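Local coordinates for pesticidial crystal protein CRY2AA (Bacillus thuringiensis serovar kurstaki, PDB 1I5P), which lyses midgut epithelial cells of dipteran and lepidopteran larvae by colloid-osmotic swelling after binding to them, acting as an insecticidal delta-endotoxin, at residues D92-T97 / L171-L176. Numbering follows the deposited sequence.
Sequences DILRET and LLLLPL
Leu-172 meets Thr-97 where two helices of the N-terminal helical bundle of this delta-endotoxin, 88-101 and 170-193, run roughly antiparallel, and the pair illustrates how two buried helical segments can pack with no hydrogen bond between them. The local axes make an angle of 150° and approach to 8.8 Å. Leu-172 extends its CG directly opposite the backbone N (chi1 -180°), which carries the CD1 methyl alongside the threonine, the two side chains overlapping as they run in opposing directions. The fit is tight, Leu-172 CD1 lying 3.4 Å from Thr-97 CG2, and Thr-97 CG2 also rests against the backbone O of Leu-172. One residue on, Leu-173 starts out directed away from the partner helix, yet its CD2 returns to lie beside Leu-94 CD1 at 4.1 Å, the two side chains aligned. Leu-173 and Leu-176 also touch Val-113 of helix 107-135, which extends the apolar layer to a third helix. Pro-175 sits at a kink, where the backbone N atoms of Pro-175 and Leu-176 lack bonds to the preceding turn. Two of its ring carbons meet the other helix: CB packs 3.7 Å from Ile-93 CG2, while CG comes within 3.7 Å of Thr-97 OG1. Leu-176 then spreads its two methyls over helix 88-101, CD1 at 3.8 Å from Leu-94 CB and CD2 against Ile-93 CG2. The polar end of Thr-97 is satisfied despite burial, since OG1 also hydrogen-bonds Tyr-247 of helix 238-259. Within its own helix, Thr-97 OG1 donates to Ile-93 O at 2.5 Å from above the carbonyl plane, 36° out of it, while Thr-97 N reaches that oxygen from the opposite face.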
# COMPACT_ATOMS: atom_id res chain seq x y z
N ASP A 92 21.85 -5.10 7.46
CA ASP A 92 20.77 -5.74 8.20
C ASP A 92 19.58 -6.08 7.30
O ASP A 92 18.91 -7.10 7.50
CB ASP A 92 20.30 -4.83 9.34
CG ASP A 92 19.07 -5.37 10.03
OD1 ASP A 92 19.19 -6.34 10.81
OD2 ASP A 92 17.97 -4.82 9.78
N ILE A 93 19.32 -5.23 6.32
CA ILE A 93 18.23 -5.49 5.38
C ILE A 93 18.50 -6.81 4.68
O ILE A 93 17.62 -7.66 4.57
CB ILE A 93 18.12 -4.36 4.33
CG1 ILE A 93 17.45 -3.14 4.95
CG2 ILE A 93 17.36 -4.86 3.10
CD1 ILE A 93 17.39 -1.92 4.04
N LEU A 94 19.74 -6.98 4.21
CA LEU A 94 20.14 -8.20 3.53
C LEU A 94 20.02 -9.40 4.44
O LEU A 94 19.49 -10.44 4.06
CB LEU A 94 21.58 -8.11 3.04
CG LEU A 94 22.16 -9.47 2.60
CD1 LEU A 94 21.45 -9.97 1.34
CD2 LEU A 94 23.65 -9.32 2.35
N ARG A 95 20.53 -9.27 5.66
CA ARG A 95 20.48 -10.38 6.59
C ARG A 95 19.09 -10.74 7.07
O ARG A 95 18.78 -11.92 7.25
CB ARG A 95 21.43 -10.11 7.75
CG ARG A 95 22.88 -9.99 7.26
CD ARG A 95 23.14 -10.98 6.12
NE ARG A 95 24.54 -11.12 5.73
CZ ARG A 95 25.36 -12.06 6.19
NH1 ARG A 95 24.92 -12.95 7.06
NH2 ARG A 95 26.61 -12.11 5.76
N GLU A 96 18.23 -9.75 7.27
CA GLU A 96 16.87 -10.06 7.69
C GLU A 96 16.10 -10.63 6.51
O GLU A 96 15.15 -11.39 6.69
CB GLU A 96 16.17 -8.83 8.26
CG GLU A 96 16.81 -8.31 9.54
CD GLU A 96 15.83 -7.58 10.43
OE1 GLU A 96 14.91 -8.24 10.95
OE2 GLU A 96 15.98 -6.35 10.63
N THR A 97 16.49 -10.25 5.30
CA THR A 97 15.84 -10.76 4.11
C THR A 97 16.24 -12.23 3.96
O THR A 97 15.43 -13.08 3.59
CB THR A 97 16.27 -9.98 2.85
OG1 THR A 97 15.91 -8.61 2.99
CG2 THR A 97 15.59 -10.55 1.60
N LEU A 171 15.92 -12.20 -6.08
CA LEU A 171 14.86 -11.91 -5.12
C LEU A 171 15.45 -11.56 -3.75
O LEU A 171 14.97 -10.65 -3.08
CB LEU A 171 13.91 -13.10 -4.95
CG LEU A 171 12.72 -12.85 -4.02
CD1 LEU A 171 11.71 -11.93 -4.72
CD2 LEU A 171 12.06 -14.17 -3.65
N LEU A 172 16.48 -12.29 -3.36
CA LEU A 172 17.12 -12.05 -2.07
C LEU A 172 17.75 -10.66 -1.99
O LEU A 172 17.76 -10.04 -0.92
CB LEU A 172 18.19 -13.12 -1.83
CG LEU A 172 18.96 -13.03 -0.51
CD1 LEU A 172 17.99 -12.75 0.63
CD2 LEU A 172 19.73 -14.32 -0.27
N LEU A 173 18.26 -10.19 -3.11
CA LEU A 173 18.90 -8.88 -3.18
C LEU A 173 17.95 -7.76 -3.57
O LEU A 173 18.31 -6.59 -3.53
CB LEU A 173 20.05 -8.93 -4.19
CG LEU A 173 21.21 -9.87 -3.86
CD1 LEU A 173 22.12 -10.03 -5.07
CD2 LEU A 173 22.00 -9.30 -2.68
N LEU A 174 16.72 -8.11 -3.94
CA LEU A 174 15.75 -7.11 -4.37
C LEU A 174 15.59 -5.92 -3.40
O LEU A 174 15.56 -4.77 -3.84
CB LEU A 174 14.39 -7.76 -4.65
CG LEU A 174 13.45 -6.97 -5.57
CD1 LEU A 174 14.15 -6.66 -6.91
CD2 LEU A 174 12.17 -7.76 -5.81
N PRO A 175 15.50 -6.18 -2.08
CA PRO A 175 15.35 -5.06 -1.14
C PRO A 175 16.55 -4.12 -1.27
O PRO A 175 16.39 -2.91 -1.33
CB PRO A 175 15.28 -5.76 0.21
CG PRO A 175 14.58 -7.03 -0.13
CD PRO A 175 15.32 -7.46 -1.38
N LEU A 176 17.75 -4.68 -1.33
CA LEU A 176 18.95 -3.86 -1.45
C LEU A 176 18.95 -3.11 -2.78
O LEU A 176 19.26 -1.92 -2.83
CB LEU A 176 20.21 -4.73 -1.36
CG LEU A 176 20.58 -5.36 -0.01
CD1 LEU A 176 21.99 -5.94 -0.10
CD2 LEU A 176 20.52 -4.32 1.10